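Local coordinates for protein probable porin (Pseudomonas aeruginosa, PDB 4FSP) that probably forms a channel across the outer membrane that lets small solutes through, as porins of the OprD family do, at residues A[28-33]-A[398-403]; A[56-61]-A[71-76]; A[67-72]-A[112-117]; A[125-130]-A[142-147]. All coordinates share one frame; numbering follows the deposited sequence.

In the fold
Contacts 1, 2 and 3 pair neighbouring strands of the barrel wall, whereas contact 4 ties together the two ends of the loop between strands 119-123 and 148-152. Contact 1, a surface contact, joins the first and last wall strands by a ladder of six backbone bonds, with aromatic rings and guanidinium groups packed on one face. Contacts 2 and 3, both partly buried, share L71 and D72 on strand 67-80, so strands 47-59, 67-80 and 105-116 run on side by side; K113 of contact 3 also bonds S60 O of contact 2, and charges and detergent mark both. Contact 4 lies nearest the chain's centre, depends on few backbone bonds and apolar packing, and touches contact 2 at K76.

Contact 1 (A[28-33]-A[398-403]); sequences ALRNFY and RLYLTY
The rings of F32 and Y400 lie side by side and point the same way, their planes 24° apart but slid so far that they barely overlap, with centroids 5.2 Å apart. Their close approach is local: F32 CD1 comes to 3.4 Å from Y400 CE2. Different first torsions bring this about, F32 CG standing anti to its own N (chi1 164°) and Y400 CG anti to its carbonyl carbon (chi1 -49°). On its other flank Y400 meets R30, whose guanidinium has Y400 CD2 over one face and sets NH2 3.4 Å from Y400 CE2. T402 CG2 continues the row, 3.8 Å from R30 NH1. At the far end R398 crosses the F32 ring, NH1 reaching 3.5 Å from F32 CZ, while its NE is salt-bridged to E396. Y400 OH bonds G138 O and R382, and F32 rests on L140, so this face looks onto the chain segment 138-140. The other face carries L29, N31, Y33, L399, L401 and Y403; N31 CB packs 3.8 Å from L401 CB, and the N31 amide reaches W50 and Q52. Six backbone bonds stitch the pairs L29–Y403, N31–L401 and Y33–L399, the shortest being L29 N to Y403 O at 2.6 Å. Such antiparallel pairing of the first and last wall strands is the seam that closes an outer-membrane beta-barrel.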
# COMPACT_ATOMS: atom_id res chain seq x y z
N ALA A 28 -7.17 -0.71 18.38
CA ALA A 28 -6.67 -1.94 17.73
C ALA A 28 -5.50 -2.55 18.50
O ALA A 28 -4.58 -1.84 18.92
CB ALA A 28 -6.28 -1.68 16.27
N LEU A 29 -5.56 -3.86 18.70
CA LEU A 29 -4.50 -4.58 19.41
C LEU A 29 -3.78 -5.47 18.42
O LEU A 29 -4.41 -6.24 17.69
CB LEU A 29 -5.10 -5.45 20.52
CG LEU A 29 -5.76 -4.69 21.67
CD1 LEU A 29 -6.38 -5.66 22.67
CD2 LEU A 29 -4.73 -3.85 22.35
N ARG A 30 -2.46 -5.37 18.38
CA ARG A 30 -1.71 -6.09 17.35
C ARG A 30 -0.42 -6.69 17.89
O ARG A 30 0.51 -5.96 18.27
CB ARG A 30 -1.39 -5.14 16.21
CG ARG A 30 -1.12 -5.78 14.88
CD ARG A 30 -1.27 -4.70 13.82
NE ARG A 30 -0.28 -4.79 12.76
CZ ARG A 30 -0.47 -5.46 11.63
NH1 ARG A 30 -1.63 -6.09 11.44
NH2 ARG A 30 0.47 -5.50 10.70
N ASN A 31 -0.37 -8.01 17.92
CA ASN A 31 0.86 -8.71 18.26
C ASN A 31 1.53 -9.21 16.99
O ASN A 31 0.92 -9.96 16.21
CB ASN A 31 0.58 -9.85 19.24
CG ASN A 31 1.84 -10.37 19.90
OD1 ASN A 31 2.36 -11.42 19.53
ND2 ASN A 31 2.35 -9.62 20.88
N PHE A 32 2.77 -8.79 16.77
CA PHE A 32 3.49 -9.07 15.53
C PHE A 32 4.83 -9.77 15.82
O PHE A 32 5.64 -9.28 16.61
CB PHE A 32 3.68 -7.76 14.76
CG PHE A 32 4.71 -7.82 13.66
CD1 PHE A 32 4.54 -8.64 12.56
CD2 PHE A 32 5.82 -6.99 13.71
CE1 PHE A 32 5.49 -8.67 11.53
CE2 PHE A 32 6.77 -7.01 12.69
CZ PHE A 32 6.61 -7.84 11.60
N TYR A 33 5.03 -10.93 15.19
CA TYR A 33 6.30 -11.64 15.29
C TYR A 33 6.90 -11.84 13.90
O TYR A 33 6.19 -12.18 12.95
CB TYR A 33 6.14 -13.00 15.98
CG TYR A 33 7.40 -13.84 15.93
CD1 TYR A 33 8.42 -13.66 16.85
CD2 TYR A 33 7.57 -14.82 14.95
CE1 TYR A 33 9.57 -14.43 16.80
CE2 TYR A 33 8.72 -15.59 14.90
CZ TYR A 33 9.71 -15.39 15.82
OH TYR A 33 10.85 -16.15 15.76
N ARG A 398 6.16 -14.15 9.13
CA ARG A 398 5.52 -13.08 9.88
C ARG A 398 4.22 -13.61 10.44
O ARG A 398 3.46 -14.31 9.75
CB ARG A 398 5.25 -11.88 8.98
CG ARG A 398 6.49 -11.10 8.61
CD ARG A 398 6.18 -10.17 7.46
NE ARG A 398 7.36 -9.50 6.92
CZ ARG A 398 7.73 -8.27 7.23
NH1 ARG A 398 7.01 -7.56 8.09
NH2 ARG A 398 8.81 -7.74 6.68
N LEU A 399 3.96 -13.26 11.69
CA LEU A 399 2.82 -13.73 12.45
C LEU A 399 2.11 -12.53 13.03
O LEU A 399 2.74 -11.64 13.61
CB LEU A 399 3.28 -14.64 13.60
CG LEU A 399 3.57 -16.10 13.24
CD1 LEU A 399 4.27 -16.80 14.39
CD2 LEU A 399 2.26 -16.79 12.91
N TYR A 400 0.79 -12.51 12.88
CA TYR A 400 0.01 -11.38 13.38
C TYR A 400 -1.16 -11.92 14.15
O TYR A 400 -1.91 -12.78 13.67
CB TYR A 400 -0.50 -10.51 12.23
CG TYR A 400 0.52 -10.11 11.20
CD1 TYR A 400 0.85 -10.96 10.15
CD2 TYR A 400 1.14 -8.86 11.25
CE1 TYR A 400 1.79 -10.59 9.18
CE2 TYR A 400 2.07 -8.48 10.29
CZ TYR A 400 2.39 -9.35 9.26
OH TYR A 400 3.32 -8.98 8.30
N LEU A 401 -1.31 -11.41 15.37
CA LEU A 401 -2.48 -11.63 16.18
C LEU A 401 -3.15 -10.27 16.27
O LEU A 401 -2.54 -9.31 16.73
CB LEU A 401 -2.05 -12.08 17.57
CG LEU A 401 -3.13 -12.67 18.48
CD1 LEU A 401 -3.96 -13.65 17.69
CD2 LEU A 401 -2.46 -13.37 19.66
N THR A 402 -4.38 -10.16 15.78
CA THR A 402 -5.06 -8.87 15.76
C THR A 402 -6.40 -8.93 16.47
O THR A 402 -7.11 -9.95 16.42
CB THR A 402 -5.33 -8.34 14.34
OG1 THR A 402 -6.15 -9.26 13.63
CG2 THR A 402 -4.03 -8.11 13.60
N TYR A 403 -6.72 -7.83 17.12
CA TYR A 403 -8.03 -7.64 17.72
C TYR A 403 -8.44 -6.17 17.60
O TYR A 403 -7.64 -5.27 17.90
CB TYR A 403 -8.03 -8.08 19.18
CG TYR A 403 -9.43 -8.19 19.74
CD1 TYR A 403 -10.25 -9.24 19.38
CD2 TYR A 403 -9.93 -7.22 20.59
CE1 TYR A 403 -11.53 -9.34 19.88
CE2 TYR A 403 -11.21 -7.31 21.08
CZ TYR A 403 -12.01 -8.37 20.73
OH TYR A 403 -13.29 -8.47 21.21

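Contact 2 (A[56-61]-A[71-76]); sequences FDYRSG and LDLLGK. With C8E ((hydroxyethyloxy)tri(ethyloxy)octane), chain H; C8E ((hydroxyethyloxy)tri(ethyloxy)octane), chain B.
Toward the turn of the beta hairpin of strands 47-59 and 67-80, S60 and L71 are bonded to each other. S60 OG stands between its own N and carbonyl carbon (chi1 79°), where it accepts L71 N over 2.7 Å in a nearly straight bond and donates to G61 O; S60 N returns a bond to L71 O. Further along, Y58 and L73 exchange two backbone bonds, as do F56 and G75. One face of the hairpin carries charge. R59 NE gives D57 OD1 a 3.1 Å salt bridge on its syn lone pair, tilted 28° from the guanidinium plane. D72 crosses the same arginine: its OD1 lies 3.4 Å from R59 CD, yet OD2 is 4.0 Å from R59 NE and well out of the guanidinium plane, so no N-H points at it and only the charges are felt; D72 OD1 is salt-bridged to K113 instead. L74 CD2 fills in beside D57, 3.9 Å from its CG. In an outer-membrane barrel successive strands pair as such antiparallel hairpins, and here the other face, with F56, Y58 and L73, meets detergent. One detergent molecule (chain B) sets C1 over the centre of the Y58 ring, 4.1 Å above the plane, and S60 N lies over the ring's opposite face, toward the rim. Y58 CD2 also packs 3.9 Å from L73 CB, and the Y58 hydroxyl bonds S23. A second detergent (chain H) passes G75, which has no side chain to hold it off, with C10 3.9 Å from G75 CA.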
# COMPACT_ATOMS: atom_id res chain seq x y z
N PHE A 56 -5.03 3.67 19.04
CA PHE A 56 -6.26 4.43 19.27
C PHE A 56 -6.60 5.24 18.02
O PHE A 56 -5.86 6.15 17.63
CB PHE A 56 -6.05 5.35 20.47
CG PHE A 56 -7.21 6.27 20.76
CD1 PHE A 56 -8.35 5.79 21.38
CD2 PHE A 56 -7.13 7.62 20.47
CE1 PHE A 56 -9.42 6.64 21.67
CE2 PHE A 56 -8.18 8.49 20.76
CZ PHE A 56 -9.33 7.99 21.36
N ASP A 57 -7.72 4.91 17.40
CA ASP A 57 -8.11 5.57 16.15
C ASP A 57 -9.41 6.32 16.35
O ASP A 57 -10.47 5.72 16.44
CB ASP A 57 -8.26 4.54 15.02
CG ASP A 57 -8.51 5.18 13.66
OD1 ASP A 57 -8.90 6.36 13.60
OD2 ASP A 57 -8.32 4.49 12.63
N TYR A 58 -9.30 7.65 16.41
CA TYR A 58 -10.45 8.52 16.64
C TYR A 58 -10.80 9.34 15.40
O TYR A 58 -9.92 9.92 14.76
CB TYR A 58 -10.13 9.48 17.79
CG TYR A 58 -11.11 10.62 17.91
CD1 TYR A 58 -12.34 10.44 18.51
CD2 TYR A 58 -10.79 11.89 17.43
CE1 TYR A 58 -13.25 11.49 18.63
CE2 TYR A 58 -11.71 12.94 17.53
CZ TYR A 58 -12.93 12.74 18.14
OH TYR A 58 -13.83 13.78 18.26
N ARG A 59 -12.09 9.42 15.09
CA ARG A 59 -12.58 10.19 13.95
C ARG A 59 -13.77 11.04 14.39
O ARG A 59 -14.83 10.50 14.72
CB ARG A 59 -13.04 9.25 12.83
CG ARG A 59 -12.03 8.21 12.36
CD ARG A 59 -11.02 8.80 11.41
NE ARG A 59 -9.94 7.87 11.09
CZ ARG A 59 -9.83 7.22 9.93
NH1 ARG A 59 -10.72 7.41 8.96
NH2 ARG A 59 -8.81 6.39 9.73
N SER A 60 -13.61 12.36 14.40
CA SER A 60 -14.71 13.24 14.79
C SER A 60 -15.72 13.28 13.66
O SER A 60 -15.43 12.85 12.55
CB SER A 60 -14.21 14.66 15.04
OG SER A 60 -14.05 15.33 13.78
N GLY A 61 -16.91 13.79 13.95
CA GLY A 61 -17.83 14.22 12.91
C GLY A 61 -17.44 15.62 12.45
O GLY A 61 -16.29 16.04 12.61
N LEU A 71 -11.70 16.59 13.11
CA LEU A 71 -10.40 16.20 13.65
C LEU A 71 -10.29 14.68 13.75
O LEU A 71 -11.16 14.03 14.33
CB LEU A 71 -10.23 16.82 15.04
CG LEU A 71 -8.99 16.37 15.82
CD1 LEU A 71 -7.72 16.84 15.13
CD2 LEU A 71 -9.03 16.91 17.25
N ASP A 72 -9.23 14.12 13.15
CA ASP A 72 -8.88 12.72 13.38
C ASP A 72 -7.65 12.66 14.27
O ASP A 72 -6.78 13.56 14.23
CB ASP A 72 -8.57 11.96 12.06
CG ASP A 72 -9.75 11.95 11.11
OD1 ASP A 72 -10.88 12.20 11.57
OD2 ASP A 72 -9.54 11.68 9.90
N LEU A 73 -7.57 11.59 15.06
CA LEU A 73 -6.45 11.38 15.95
C LEU A 73 -5.99 9.94 15.88
O LEU A 73 -6.80 9.01 15.95
CB LEU A 73 -6.85 11.70 17.40
CG LEU A 73 -6.92 13.18 17.76
CD1 LEU A 73 -7.47 13.36 19.16
CD2 LEU A 73 -5.52 13.74 17.66
N LEU A 74 -4.68 9.75 15.74
CA LEU A 74 -4.09 8.43 15.80
C LEU A 74 -3.13 8.34 16.99
O LEU A 74 -2.09 8.99 17.02
CB LEU A 74 -3.34 8.11 14.51
CG LEU A 74 -4.09 7.40 13.38
CD1 LEU A 74 -3.15 7.11 12.20
CD2 LEU A 74 -4.74 6.11 13.87
N GLY A 75 -3.50 7.54 17.98
CA GLY A 75 -2.64 7.29 19.12
C GLY A 75 -2.01 5.92 18.98
O GLY A 75 -2.73 4.91 18.87
N LYS A 76 -0.69 5.87 18.96
CA LYS A 76 0.02 4.60 18.81
C LYS A 76 0.96 4.34 19.97
O LYS A 76 1.74 5.22 20.38
CB LYS A 76 0.78 4.58 17.48
CG LYS A 76 -0.10 4.87 16.28
CD LYS A 76 0.64 5.62 15.19
CE LYS A 76 1.67 4.74 14.52
NZ LYS A 76 2.22 5.43 13.31
C2 C8E H . 6.06 12.48 23.13
C3 C8E H . 5.21 11.26 22.85
C4 C8E H . 3.77 11.67 22.56
C5 C8E H . 2.79 10.89 23.43
C6 C8E H . 2.11 9.80 22.61
C7 C8E H . 0.97 9.14 23.38
C8 C8E H . 0.03 8.38 22.45
O9 C8E H . -0.17 7.06 22.92
C10 C8E H . -1.51 6.65 22.83
C11 C8E H . -1.58 5.13 22.81
O12 C8E H . -2.91 4.77 23.10
C13 C8E H . -3.21 3.40 22.95
C14 C8E H . -4.39 3.11 23.86
C1 C8E B . -10.65 12.39 21.89
C2 C8E B . -11.95 13.14 22.12
C3 C8E B . -13.13 12.18 22.24
C4 C8E B . -14.45 12.85 21.86
C5 C8E B . -15.59 12.48 22.80
C6 C8E B . -16.95 12.50 22.10
C7 C8E B . -18.03 11.83 22.94
C8 C8E B . -19.44 12.05 22.41
O9 C8E B . -19.81 11.04 21.49
C10 C8E B . -20.79 10.17 21.99
C11 C8E B . -21.89 9.97 20.95
O12 C8E B . -21.58 8.84 20.17
C13 C8E B . -22.11 7.67 20.77

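Contact 3 (A[67-72]-A[112-117]); sequences LGVGLD and AKLRLS. With C8E ((hydroxyethyloxy)tri(ethyloxy)octane), chain D.
K113 CG sits between its own N and carbonyl carbon (chi1 59°), and with every later torsion extended the chain crosses the backbone of G70, CG 3.4 Å from G70 C, to bring NZ to D72. The two side chains meet at about a right angle, and NZ gives OD1 a 2.7 Å salt bridge on its syn lone pair. S60 O takes a second bond from the same ammonium, and a water donates to D72 OD2 at 2.5 Å and accepts a weak bond from NZ. G70, lacking a side chain, lets the lysine lie this close. The face with V69 and L114 is apolar: V69 CG2 touches L114 CD2 at 3.6 Å and, at 3.5 Å, C3 of a detergent (chain D). L67 CD1 meets L116 CB at 3.8 Å, the two leucines crossing nearly squarely. Backbone bonds pair G68 with R115 and G70 with K113; the donor K113 N lies 52° out of the G70 carbonyl plane. Strand 67-80 is thus held between 47-59, just past which S60 bonds L71, and 105-116, whose far edge bonds strand 119-123 at A112–V123 and L114–L121.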
# COMPACT_ATOMS: atom_id res chain seq x y z
N LEU A 67 -19.25 24.88 5.28
CA LEU A 67 -17.87 24.43 5.47
C LEU A 67 -17.73 23.76 6.85
O LEU A 67 -17.80 24.41 7.90
CB LEU A 67 -16.89 25.61 5.34
CG LEU A 67 -15.43 25.24 5.60
CD1 LEU A 67 -14.94 24.27 4.56
CD2 LEU A 67 -14.55 26.48 5.61
N GLY A 68 -17.55 22.45 6.84
CA GLY A 68 -17.47 21.71 8.09
C GLY A 68 -16.04 21.41 8.49
O GLY A 68 -15.18 21.15 7.63
N VAL A 69 -15.78 21.45 9.79
CA VAL A 69 -14.45 21.21 10.32
C VAL A 69 -14.43 19.95 11.17
O VAL A 69 -15.38 19.68 11.93
CB VAL A 69 -13.97 22.41 11.19
CG1 VAL A 69 -12.52 22.22 11.58
CG2 VAL A 69 -14.14 23.71 10.42
N GLY A 70 -13.37 19.16 11.05
CA GLY A 70 -13.25 17.95 11.85
C GLY A 70 -11.83 17.64 12.30
O GLY A 70 -10.88 18.33 11.92
N LEU A 71 -11.70 16.59 13.11
CA LEU A 71 -10.40 16.20 13.65
C LEU A 71 -10.29 14.68 13.75
O LEU A 71 -11.16 14.03 14.33
CB LEU A 71 -10.23 16.82 15.04
CG LEU A 71 -8.99 16.37 15.82
CD1 LEU A 71 -7.72 16.84 15.13
CD2 LEU A 71 -9.03 16.91 17.25
N ASP A 72 -9.23 14.12 13.15
CA ASP A 72 -8.88 12.72 13.38
C ASP A 72 -7.65 12.66 14.27
O ASP A 72 -6.78 13.56 14.23
CB ASP A 72 -8.57 11.96 12.06
CG ASP A 72 -9.75 11.95 11.11
OD1 ASP A 72 -10.88 12.20 11.57
OD2 ASP A 72 -9.54 11.68 9.90
N ALA A 112 -6.42 17.72 10.89
CA ALA A 112 -7.57 18.58 10.68
C ALA A 112 -8.24 18.17 9.36
O ALA A 112 -7.56 17.84 8.36
CB ALA A 112 -7.16 20.04 10.65
N LYS A 113 -9.56 18.18 9.35
CA LYS A 113 -10.27 17.91 8.12
C LYS A 113 -11.33 18.97 7.84
O LYS A 113 -12.10 19.35 8.72
CB LYS A 113 -10.84 16.48 8.09
CG LYS A 113 -11.82 16.15 9.21
CD LYS A 113 -12.08 14.63 9.32
CE LYS A 113 -13.09 14.35 10.43
NZ LYS A 113 -13.35 12.89 10.66
N LEU A 114 -11.32 19.48 6.61
CA LEU A 114 -12.31 20.44 6.15
C LEU A 114 -13.13 19.84 5.01
O LEU A 114 -12.60 19.17 4.12
CB LEU A 114 -11.67 21.74 5.68
CG LEU A 114 -10.91 22.64 6.66
CD1 LEU A 114 -10.25 23.76 5.87
CD2 LEU A 114 -11.84 23.23 7.69
N ARG A 115 -14.41 20.13 5.05
CA ARG A 115 -15.37 19.51 4.17
C ARG A 115 -16.27 20.61 3.60
O ARG A 115 -16.85 21.42 4.34
CB ARG A 115 -16.13 18.49 5.00
CG ARG A 115 -16.99 17.57 4.26
CD ARG A 115 -16.44 16.16 4.08
NE ARG A 115 -17.28 15.60 3.00
CZ ARG A 115 -18.34 14.83 3.18
NH1 ARG A 115 -18.66 14.41 4.40
NH2 ARG A 115 -19.06 14.44 2.12
N LEU A 116 -16.36 20.65 2.27
CA LEU A 116 -17.15 21.66 1.55
C LEU A 116 -17.63 21.03 0.25
O LEU A 116 -16.83 20.44 -0.49
CB LEU A 116 -16.30 22.89 1.24
CG LEU A 116 -16.95 23.94 0.34
CD1 LEU A 116 -18.20 24.48 1.01
CD2 LEU A 116 -15.98 25.07 0.02
N SER A 117 -18.93 21.16 -0.04
CA SER A 117 -19.53 20.52 -1.21
C SER A 117 -19.09 19.05 -1.32
O SER A 117 -19.28 18.27 -0.37
CB SER A 117 -19.16 21.31 -2.47
OG SER A 117 -20.02 20.95 -3.54
C1 C8E D . -10.23 26.32 10.31
C2 C8E D . -11.18 27.25 9.56
C3 C8E D . -12.62 26.80 9.74
C4 C8E D . -13.54 27.99 10.02
C5 C8E D . -15.01 27.58 9.98
C6 C8E D . -15.84 28.64 9.27
C7 C8E D . -17.19 28.09 8.82
C8 C8E D . -18.14 27.90 9.99
O9 C8E D . -19.38 28.51 9.68
C10 C8E D . -19.92 28.03 8.47
O HOH W 1 -11.51 10.77 8.70

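Contact 4 (A[125-130]-A[142-147]); sequences GLVPKL and PQVFQG
F145 O receives L126 N over 2.6 Å, a bond bent to 136° at the hydrogen, and G125 CA adds a CH contact to the same oxygen at 3.4 Å. The return bond, F145 N to L126 O, is straighter (166°) and 2.9 Å long; L126 O also lies at the edge of the F145 ring, near its plane. V144 CG1, anti to its own N (chi1 -178°), fits against the backbone opposite, 3.6 Å from both L126 N and G125 CA, where G125 has no side chain. F145 crosses P128, CD1 4.0 Å from P128 CD, and L126 CD1 reaches 3.6 Å from G147 C. V127 CG2 lies 4.3 Å from V144 CG2, apart from the L126 and F145 side chains. The Q146 chain folds back at chi2 over G125, and its NE2 bonds D109 weakly. The chain turns a corner at G147, with backbone angles only glycine readily takes. The two segments bring together the ends of the loop between strands 119-123 and 148-152, consistent with the inward-folded third loop of porins. L126 and F145 pack on strand 158-168, and V144 and Q146 face R107 and D109 of strand 105-116.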
# COMPACT_ATOMS: atom_id res chain seq x y z
N GLY A 125 -1.41 14.69 9.88
CA GLY A 125 -1.01 13.32 9.65
C GLY A 125 -1.81 12.71 8.52
O GLY A 125 -3.03 12.86 8.46
N LEU A 126 -1.13 12.03 7.61
CA LEU A 126 -1.76 11.48 6.43
C LEU A 126 -1.27 10.06 6.17
O LEU A 126 -0.09 9.77 6.38
CB LEU A 126 -1.44 12.35 5.21
CG LEU A 126 -2.00 13.76 5.19
CD1 LEU A 126 -1.44 14.52 4.00
CD2 LEU A 126 -3.53 13.73 5.12
N VAL A 127 -2.16 9.18 5.73
CA VAL A 127 -1.75 7.85 5.32
C VAL A 127 -2.24 7.68 3.88
O VAL A 127 -3.28 7.08 3.63
CB VAL A 127 -2.31 6.78 6.27
CG1 VAL A 127 -1.82 5.39 5.89
CG2 VAL A 127 -1.86 7.06 7.69
N PRO A 128 -1.50 8.26 2.92
CA PRO A 128 -2.02 8.23 1.54
C PRO A 128 -2.05 6.82 0.94
O PRO A 128 -1.16 6.00 1.20
CB PRO A 128 -1.03 9.11 0.77
CG PRO A 128 -0.30 9.93 1.84
CD PRO A 128 -0.25 9.02 3.04
N LYS A 129 -3.10 6.54 0.17
CA LYS A 129 -3.18 5.30 -0.60
C LYS A 129 -3.26 5.62 -2.08
O LYS A 129 -4.34 5.58 -2.67
CB LYS A 129 -4.40 4.48 -0.18
CG LYS A 129 -4.40 4.05 1.29
CD LYS A 129 -5.28 2.82 1.50
CE LYS A 129 -5.12 1.78 0.37
NZ LYS A 129 -3.74 1.23 0.21
N LEU A 130 -2.11 5.91 -2.69
CA LEU A 130 -2.08 6.33 -4.10
C LEU A 130 -1.04 5.54 -4.91
O LEU A 130 -0.08 4.99 -4.34
CB LEU A 130 -1.76 7.83 -4.17
CG LEU A 130 -2.72 8.77 -3.45
CD1 LEU A 130 -2.08 10.15 -3.36
CD2 LEU A 130 -4.05 8.83 -4.21
N PRO A 142 1.54 1.44 9.93
CA PRO A 142 1.97 2.09 8.68
C PRO A 142 2.56 3.46 8.98
O PRO A 142 2.16 4.07 9.98
CB PRO A 142 0.66 2.26 7.91
CG PRO A 142 -0.39 2.33 8.96
CD PRO A 142 0.08 1.45 10.10
N GLN A 143 3.51 3.94 8.17
CA GLN A 143 4.09 5.26 8.38
C GLN A 143 3.04 6.36 8.26
O GLN A 143 2.11 6.26 7.45
CB GLN A 143 5.22 5.53 7.38
CG GLN A 143 6.51 4.82 7.69
CD GLN A 143 6.95 4.98 9.13
OE1 GLN A 143 6.71 4.11 9.97
NE2 GLN A 143 7.61 6.10 9.43
N VAL A 144 3.19 7.41 9.07
CA VAL A 144 2.35 8.60 8.92
C VAL A 144 3.14 9.73 8.30
O VAL A 144 4.23 10.05 8.77
CB VAL A 144 1.76 9.06 10.25
CG1 VAL A 144 0.85 10.27 10.02
CG2 VAL A 144 0.97 7.93 10.87
N PHE A 145 2.60 10.32 7.23
CA PHE A 145 3.24 11.43 6.53
C PHE A 145 2.58 12.74 6.97
O PHE A 145 1.38 12.77 7.26
CB PHE A 145 3.10 11.26 5.00
CG PHE A 145 3.87 10.08 4.44
CD1 PHE A 145 3.39 8.78 4.57
CD2 PHE A 145 5.07 10.27 3.76
CE1 PHE A 145 4.11 7.69 4.07
CE2 PHE A 145 5.79 9.19 3.24
CZ PHE A 145 5.31 7.90 3.40
N GLN A 146 3.34 13.81 7.02
CA GLN A 146 2.76 15.12 7.33
C GLN A 146 2.59 15.89 6.03
O GLN A 146 3.46 15.85 5.16
CB GLN A 146 3.63 15.94 8.29
CG GLN A 146 3.86 15.29 9.67
CD GLN A 146 2.59 15.09 10.47
OE1 GLN A 146 1.68 15.92 10.43
NE2 GLN A 146 2.52 13.98 11.21
N GLY A 147 1.46 16.58 5.91
CA GLY A 147 1.25 17.48 4.80
C GLY A 147 -0.22 17.85 4.66
O GLY A 147 -0.94 17.95 5.66